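Local coordinates for penicillin binding protein 2X (Streptococcus thermophilus, PDB 5U47) that probably cross-links peptidoglycan strands as a transpeptidase of the cell-division machinery and is the kind of enzyme that beta-lactam antibiotics inactivate by acylation, at residues N245-V250 with Y544-E549; F229-M234 with A260-P265. The protein carries 1 engineered substitution. One frame throughout, in Å; residues are numbered along the deposited sequence.

Both contacts are buried and belong to the antiparallel five-stranded sheet of the transpeptidase domain and the helix that packs on it. Interaction 1 joins the central strand 541-548 to strand 245-252; interaction 2 sets helix 224-241 against strand 258-264, an edge strand next to 245-252. Chain order runs helix, strand 245-252, strand 258-264, so the two contacts share neighbouring elements, and Thr249 of interaction 1 is hydrogen-bonded to Thr261 of interaction 2. Their chemistry differs: within the sheet, backbone ladders dominate, with hydroxyls, amides and waters on one face, whereas between helix and sheet a salt bridge accompanies apolar packing. Met234 of interaction 2 also reaches Ala246 and Ala248 of interaction 1.

Interaction 1: residues N245-V250 with Y544-E549; sequences NASATV and YVTVQE
The amide planes of Asn245 and Gln548 stand nearly perpendicular, 84° apart. Asn245 ND2 gives its hydrogen to Gln548 OE1 at 3.0 Å, with the acceptor close to the plane of the Asn245 amide but the donor well above that of Gln548. On the same face of the sheet, Thr546 CG2 lies 3.7 Å over one face of the Tyr544 ring, toward its rim; Phe423 meets this ring edge-to-face, and Tyr291 holds its hydroxyl. Between these groups Ser247 OG and Thr546 OG1 are 2.6 Å apart in a hydrogen bond. Each oxygen sits between its own backbone N and carbonyl carbon (chi1 67° and 76°), which brings the two together. One water links Thr546 OG1 to Asn245 OD1, and a second links Ser247 OG to Tyr544 O. In the backbone, the antiparallel strands are joined by paired bonds at Ser247-Thr546 and Thr249-Tyr544. The other face is apolar: Ala248 CB meets Val545 CG2 at 4.1 Å, and Ala246, Ala248 and Val547 touch helix 224-241. The chemistry thus divides by face, hydroxyls, amides and water satisfying polar groups, most of them buried, on one side and small aliphatic groups lining the other.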
ATOM      1  N   ASN A 245      15.654   0.874  10.769  1.00 28.00           N
ATOM      2  CA  ASN A 245      14.390   1.069  10.050  1.00 26.20           C
ATOM      3  C   ASN A 245      13.228   0.628  10.918  1.00 24.83           C
ATOM      4  O   ASN A 245      13.421   0.005  11.956  1.00 25.17           O
ATOM      5  CB  ASN A 245      14.382   0.398   8.655  1.00 27.98           C
ATOM      6  CG  ASN A 245      14.358  -1.107   8.712  1.00 29.25           C
ATOM      7  OD1 ASN A 245      13.457  -1.698   9.302  1.00 28.47           O
ATOM      8  ND2 ASN A 245      15.337  -1.744   8.059  1.00 30.71           N
ATOM      9  N   ALA A 246      12.020   1.009  10.529  1.00 23.77           N
ATOM     10  CA  ALA A 246      10.843   0.616  11.279  1.00 22.91           C
ATOM     11  C   ALA A 246       9.620   0.802  10.404  1.00 24.17           C
ATOM     12  O   ALA A 246       9.677   1.514   9.389  1.00 23.72           O
ATOM     13  CB  ALA A 246      10.713   1.441  12.562  1.00 23.84           C
ATOM     14  N   SER A 247       8.520   0.154  10.796  1.00 23.29           N
ATOM     15  CA  SER A 247       7.274   0.279  10.085  1.00 23.06           C
ATOM     16  C   SER A 247       6.124   0.139  11.068  1.00 21.50           C
ATOM     17  O   SER A 247       6.270  -0.457  12.126  1.00 20.88           O
ATOM     18  CB  SER A 247       7.159  -0.786   9.009  1.00 24.65           C
ATOM     19  OG  SER A 247       7.044  -2.059   9.612  1.00 28.92           O
ATOM     20  N   ALA A 248       4.986   0.699  10.694  1.00 20.26           N
ATOM     21  CA  ALA A 248       3.752   0.606  11.472  1.00 19.37           C
ATOM     22  C   ALA A 248       2.571   0.760  10.545  1.00 19.83           C
ATOM     23  O   ALA A 248       2.552   1.706   9.721  1.00 19.95           O
ATOM     24  CB  ALA A 248       3.706   1.676  12.519  1.00 19.41           C
ATOM     25  N   THR A 249       1.590  -0.136  10.682  1.00 18.71           N
ATOM     26  CA  THR A 249       0.389  -0.093   9.890  1.00 19.31           C
ATOM     27  C   THR A 249      -0.829  -0.439  10.729  1.00 19.08           C
ATOM     28  O   THR A 249      -0.793  -1.364  11.548  1.00 17.94           O
ATOM     29  CB  THR A 249       0.492  -1.068   8.690  1.00 20.33           C
ATOM     30  OG1 THR A 249       1.570  -0.658   7.841  1.00 21.82           O
ATOM     31  CG2 THR A 249      -0.770  -1.076   7.865  1.00 20.52           C
ATOM     32  N   VAL A 250      -1.900   0.317  10.520  1.00 19.23           N
ATOM     33  CA  VAL A 250      -3.180   0.072  11.180  1.00 19.91           C
ATOM     34  C   VAL A 250      -4.178  -0.381  10.104  1.00 20.00           C
ATOM     35  O   VAL A 250      -4.315   0.264   9.060  1.00 19.43           O
ATOM     36  CB  VAL A 250      -3.713   1.336  11.862  1.00 19.87           C
ATOM     37  CG1 VAL A 250      -5.079   1.068  12.532  1.00 21.12           C
ATOM     38  CG2 VAL A 250      -2.714   1.853  12.872  1.00 20.75           C
ATOM     39  N   TYR A 544       0.273  -3.443  13.366  1.00 19.67           N
ATOM     40  CA  TYR A 544       1.517  -4.216  13.242  1.00 20.10           C
ATOM     41  C   TYR A 544       2.680  -3.251  13.198  1.00 19.76           C
ATOM     42  O   TYR A 544       2.697  -2.327  12.368  1.00 18.66           O
ATOM     43  CB  TYR A 544       1.450  -5.073  11.982  1.00 21.25           C
ATOM     44  CG  TYR A 544       2.649  -5.940  11.669  1.00 21.77           C
ATOM     45  CD1 TYR A 544       3.186  -6.803  12.618  1.00 22.28           C
ATOM     46  CD2 TYR A 544       3.154  -6.007  10.387  1.00 22.93           C
ATOM     47  CE1 TYR A 544       4.247  -7.643  12.311  1.00 23.21           C
ATOM     48  CE2 TYR A 544       4.226  -6.839  10.074  1.00 23.16           C
ATOM     49  CZ  TYR A 544       4.759  -7.664  11.034  1.00 23.11           C
ATOM     50  OH  TYR A 544       5.821  -8.496  10.726  1.00 24.13           O
ATOM     51  N   VAL A 545       3.656  -3.471  14.076  1.00 19.84           N
ATOM     52  CA  VAL A 545       4.819  -2.599  14.196  1.00 21.30           C
ATOM     53  C   VAL A 545       6.086  -3.413  14.153  1.00 22.27           C
ATOM     54  O   VAL A 545       6.133  -4.496  14.748  1.00 22.67           O
ATOM     55  CB  VAL A 545       4.759  -1.814  15.526  1.00 21.63           C
ATOM     56  CG1 VAL A 545       5.965  -0.897  15.685  1.00 22.32           C
ATOM     57  CG2 VAL A 545       3.476  -1.016  15.597  1.00 21.45           C
ATOM     58  N   THR A 546       7.105  -2.903  13.451  1.00 22.52           N
ATOM     59  CA  THR A 546       8.404  -3.548  13.363  1.00 24.16           C
ATOM     60  C   THR A 546       9.509  -2.494  13.505  1.00 24.84           C
ATOM     61  O   THR A 546       9.310  -1.341  13.175  1.00 25.13           O
ATOM     62  CB  THR A 546       8.637  -4.275  12.010  1.00 26.29           C
ATOM     63  OG1 THR A 546       8.920  -3.320  10.970  1.00 27.26           O
ATOM     64  CG2 THR A 546       7.426  -5.153  11.605  1.00 25.89           C
ATOM     65  N   VAL A 547      10.649  -2.915  14.035  1.00 25.11           N
ATOM     66  CA  VAL A 547      11.844  -2.102  14.145  1.00 25.81           C
ATOM     67  C   VAL A 547      13.032  -3.060  13.994  1.00 27.20           C
ATOM     68  O   VAL A 547      13.095  -4.108  14.666  1.00 26.50           O
ATOM     69  CB  VAL A 547      11.928  -1.289  15.469  1.00 26.45           C
ATOM     70  CG1 VAL A 547      11.884  -2.186  16.684  1.00 27.34           C
ATOM     71  CG2 VAL A 547      13.190  -0.429  15.489  1.00 27.67           C
ATOM     72  N   GLN A 548      13.945  -2.720  13.086  1.00 28.13           N
ATOM     73  CA  GLN A 548      15.111  -3.525  12.829  1.00 29.21           C
ATOM     74  C   GLN A 548      16.342  -2.924  13.507  1.00 30.58           C
ATOM     75  O   GLN A 548      16.610  -1.719  13.401  1.00 28.97           O
ATOM     76  CB  GLN A 548      15.351  -3.684  11.320  1.00 30.87           C
ATOM     77  CG  GLN A 548      16.528  -4.597  10.985  1.00 33.20           C
ATOM     78  CD  GLN A 548      16.692  -4.901   9.506  1.00 35.43           C
ATOM     79  OE1 GLN A 548      15.804  -4.661   8.713  1.00 35.86           O
ATOM     80  NE2 GLN A 548      17.855  -5.437   9.137  1.00 39.12           N
ATOM     81  N   GLU A 549      17.075  -3.796  14.199  1.00 31.60           N
ATOM     82  CA  GLU A 549      18.326  -3.470  14.877  1.00 34.20           C
ATOM     83  C   GLU A 549      18.282  -2.205  15.732  1.00 34.33           C
ATOM     84  O   GLU A 549      19.034  -1.262  15.503  1.00 35.71           O
ATOM     85  CB  GLU A 549      19.463  -3.413  13.861  1.00 37.46           C
ATOM     86  CG  GLU A 549      19.678  -4.736  13.144  1.00 40.66           C
ATOM     87  CD  GLU A 549      20.628  -4.635  11.965  1.00 45.17           C
ATOM     88  OE1 GLU A 549      21.708  -4.040  12.119  1.00 50.20           O
ATOM     89  OE2 GLU A 549      20.300  -5.177  10.882  1.00 49.12           O
TER
HETATM   90  O   HOH W   1      11.285  -3.173   9.788  1.00 39.49           O
HETATM   91  O   HOH W   2       4.345  -2.625  10.213  1.00 33.02           O

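Interaction 2: residues F229-M234 with A260-P265; sequences FLETQM and ATTQRP
Glu231 and Arg264 form a buried salt bridge, with OE1 of the glutamate 2.8 Å from NH2 of the arginine. The carboxylate and guanidinium planes are only 20° apart, yet NH2 meets OE1 from above the carboxylate plane, and the bond from NH1 to the same oxygen is weak. The other oxygen, OE2, accepts the Thr262 hydroxyl, OG1 to OE2 being 2.8 Å; Gln227 and Ala150 also donate to OE2. Thr262 OG1 in turn accepts from Arg264 NH1 at 2.9 Å, in the guanidinium plane, and NH1 also donates to Gln263 O. With Asp235 on NE, the guanidinium is gripped from several directions, which fixes its rotation and probably keeps both Glu231 and Arg264 charged. The bend of the arginine at chi2 (-69°) folds it back along its own strand, and Met234 CB lies 4.0 Å above one face of the Arg264 guanidinium, toward its rim. Nearer the arginine backbone, Met234 CG meets Arg264 CG at 3.7 Å. Thr262 CG2 fits between Met234 CG and Leu230 CD2, the latter at 3.8 Å, and CD2 also reaches Ala260 CB. The axes of segments 229-234 and 260-264 run 29° apart and approach to 8.8 Å. This is the helix-on-sheet layer of the penicillin-binding transpeptidase fold, shared with beta-lactamases: helix 224-241 packs on the antiparallel sheet near 258-264, one of its two outermost strands.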
ATOM      1  N   PHE A 229      -1.329  11.385  13.487  1.00 25.47           N
ATOM      2  CA  PHE A 229      -1.047  10.957  14.839  1.00 27.16           C
ATOM      3  C   PHE A 229      -0.006   9.836  14.848  1.00 25.57           C
ATOM      4  O   PHE A 229       0.902   9.847  15.678  1.00 25.25           O
ATOM      5  CB  PHE A 229      -2.353  10.517  15.493  1.00 30.37           C
ATOM      6  CG  PHE A 229      -2.253  10.283  16.941  1.00 33.63           C
ATOM      7  CD1 PHE A 229      -2.475  11.313  17.836  1.00 37.32           C
ATOM      8  CD2 PHE A 229      -1.968   9.027  17.424  1.00 33.80           C
ATOM      9  CE1 PHE A 229      -2.389  11.091  19.194  1.00 37.69           C
ATOM     10  CE2 PHE A 229      -1.876   8.796  18.768  1.00 34.76           C
ATOM     11  CZ  PHE A 229      -2.080   9.828  19.663  1.00 36.93           C
ATOM     12  N   LEU A 230      -0.120   8.882  13.911  1.00 22.73           N
ATOM     13  CA  LEU A 230       0.853   7.794  13.808  1.00 22.29           C
ATOM     14  C   LEU A 230       2.281   8.308  13.534  1.00 22.64           C
ATOM     15  O   LEU A 230       3.255   7.781  14.100  1.00 22.12           O
ATOM     16  CB  LEU A 230       0.457   6.803  12.697  1.00 22.73           C
ATOM     17  CG  LEU A 230       1.452   5.687  12.401  1.00 22.87           C
ATOM     18  CD1 LEU A 230       1.672   4.825  13.618  1.00 23.75           C
ATOM     19  CD2 LEU A 230       0.989   4.836  11.236  1.00 24.42           C
ATOM     20  N   GLU A 231       2.403   9.300  12.647  1.00 22.57           N
ATOM     21  CA  GLU A 231       3.720   9.873  12.283  1.00 23.14           C
ATOM     22  C   GLU A 231       4.420  10.441  13.521  1.00 23.78           C
ATOM     23  O   GLU A 231       5.599  10.208  13.742  1.00 24.63           O
ATOM     24  CB  GLU A 231       3.591  10.969  11.200  1.00 23.75           C
ATOM     25  CG  GLU A 231       3.019  10.521   9.844  1.00 24.16           C
ATOM     26  CD  GLU A 231       3.978   9.740   8.926  1.00 24.83           C
ATOM     27  OE1 GLU A 231       5.204   9.912   9.046  1.00 24.76           O
ATOM     28  OE2 GLU A 231       3.494   8.976   8.035  1.00 23.01           O
ATOM     29  N   THR A 232       3.679  11.182  14.327  1.00 24.21           N
ATOM     30  CA  THR A 232       4.211  11.749  15.557  1.00 25.22           C
ATOM     31  C   THR A 232       4.684  10.658  16.514  1.00 25.23           C
ATOM     32  O   THR A 232       5.795  10.734  17.035  1.00 26.53           O
ATOM     33  CB  THR A 232       3.149  12.599  16.263  1.00 26.26           C
ATOM     34  OG1 THR A 232       2.665  13.593  15.361  1.00 27.05           O
ATOM     35  CG2 THR A 232       3.701  13.240  17.521  1.00 27.95           C
ATOM     36  N   GLN A 233       3.862   9.638  16.738  1.00 24.71           N
ATOM     37  CA  GLN A 233       4.255   8.561  17.656  1.00 27.31           C
ATOM     38  C   GLN A 233       5.383   7.709  17.121  1.00 26.72           C
ATOM     39  O   GLN A 233       6.190   7.229  17.904  1.00 25.65           O
ATOM     40  CB  GLN A 233       3.070   7.679  18.062  1.00 27.56           C
ATOM     41  CG  GLN A 233       1.992   8.459  18.749  1.00 30.24           C
ATOM     42  CD  GLN A 233       2.532   9.229  19.931  1.00 33.37           C
ATOM     43  OE1 GLN A 233       2.408  10.425  19.964  1.00 36.30           O
ATOM     44  NE2 GLN A 233       3.212   8.536  20.876  1.00 36.28           N
ATOM     45  N   MET A 234       5.452   7.548  15.795  1.00 27.11           N
ATOM     46  CA  MET A 234       6.527   6.793  15.191  1.00 27.94           C
ATOM     47  C   MET A 234       7.856   7.540  15.351  1.00 27.53           C
ATOM     48  O   MET A 234       8.883   6.911  15.555  1.00 27.56           O
ATOM     49  CB  MET A 234       6.253   6.526  13.716  1.00 29.86           C
ATOM     50  CG  MET A 234       7.060   5.389  13.182  1.00 34.19           C
ATOM     51  SD  MET A 234       6.562   3.814  13.948  1.00 37.86           S
ATOM     52  CE  MET A 234       7.507   2.797  12.838  1.00 38.63           C
ATOM     53  N   ALA A 260      -3.821   3.535   8.229  1.00 19.09           N
ATOM     54  CA  ALA A 260      -2.630   4.330   8.374  1.00 18.99           C
ATOM     55  C   ALA A 260      -1.416   3.466   8.140  1.00 20.11           C
ATOM     56  O   ALA A 260      -1.401   2.292   8.506  1.00 21.24           O
ATOM     57  CB  ALA A 260      -2.577   4.968   9.753  1.00 20.54           C
ATOM     58  N   THR A 261      -0.388   4.025   7.513  1.00 20.54           N
ATOM     59  CA  THR A 261       0.813   3.236   7.266  1.00 21.35           C
ATOM     60  C   THR A 261       2.015   4.142   7.150  1.00 20.79           C
ATOM     61  O   THR A 261       1.951   5.177   6.505  1.00 21.07           O
ATOM     62  CB  THR A 261       0.656   2.328   6.021  1.00 21.61           C
ATOM     63  OG1 THR A 261       1.773   1.439   5.925  1.00 22.62           O
ATOM     64  CG2 THR A 261       0.500   3.118   4.739  1.00 22.14           C
ATOM     65  N   THR A 262       3.106   3.762   7.789  1.00 19.95           N
ATOM     66  CA  THR A 262       4.301   4.562   7.716  1.00 20.62           C
ATOM     67  C   THR A 262       5.556   3.726   7.908  1.00 21.21           C
ATOM     68  O   THR A 262       5.506   2.575   8.385  1.00 20.65           O
ATOM     69  CB  THR A 262       4.260   5.733   8.741  1.00 21.50           C
ATOM     70  OG1 THR A 262       5.146   6.786   8.318  1.00 22.29           O
ATOM     71  CG2 THR A 262       4.614   5.251  10.144  1.00 22.28           C
ATOM     72  N   GLN A 263       6.681   4.305   7.514  1.00 20.37           N
ATOM     73  CA  GLN A 263       7.961   3.665   7.714  1.00 21.54           C
ATOM     74  C   GLN A 263       8.991   4.705   8.034  1.00 21.89           C
ATOM     75  O   GLN A 263       8.778   5.877   7.773  1.00 21.35           O
ATOM     76  CB  GLN A 263       8.393   2.871   6.490  1.00 22.03           C
ATOM     77  CG  GLN A 263       8.897   3.676   5.308  1.00 22.89           C
ATOM     78  CD  GLN A 263       9.231   2.764   4.137  1.00 23.57           C
ATOM     79  OE1 GLN A 263       8.376   2.012   3.660  1.00 22.82           O
ATOM     80  NE2 GLN A 263      10.467   2.812   3.686  1.00 21.88           N
ATOM     81  N   ARG A 264      10.096   4.250   8.629  1.00 22.92           N
ATOM     82  CA  ARG A 264      11.191   5.082   9.004  1.00 23.06           C
ATOM     83  C   ARG A 264      12.463   4.377   8.531  1.00 24.31           C
ATOM     84  O   ARG A 264      12.518   3.158   8.553  1.00 22.94           O
ATOM     85  CB  ARG A 264      11.217   5.302  10.522  1.00 25.05           C
ATOM     86  CG  ARG A 264      10.052   6.149  11.059  1.00 24.27           C
ATOM     87  CD  ARG A 264      10.196   7.591  10.600  1.00 24.36           C
ATOM     88  NE  ARG A 264       9.145   8.480  11.099  1.00 25.03           N
ATOM     89  CZ  ARG A 264       7.913   8.588  10.583  1.00 25.24           C
ATOM     90  NH1 ARG A 264       7.520   7.824   9.575  1.00 24.86           N
ATOM     91  NH2 ARG A 264       7.042   9.452  11.109  1.00 26.25           N
ATOM     92  N   PRO A 265      13.470   5.124   8.074  1.00 24.82           N
ATOM     93  CA  PRO A 265      13.433   6.588   7.957  1.00 25.16           C
ATOM     94  C   PRO A 265      12.508   7.025   6.837  1.00 23.57           C
ATOM     95  O   PRO A 265      12.191   6.228   5.957  1.00 23.94           O
ATOM     96  CB  PRO A 265      14.897   6.951   7.606  1.00 27.12           C
ATOM     97  CG  PRO A 265      15.421   5.717   6.962  1.00 28.42           C
ATOM     98  CD  PRO A 265      14.800   4.592   7.740  1.00 27.27           C
TER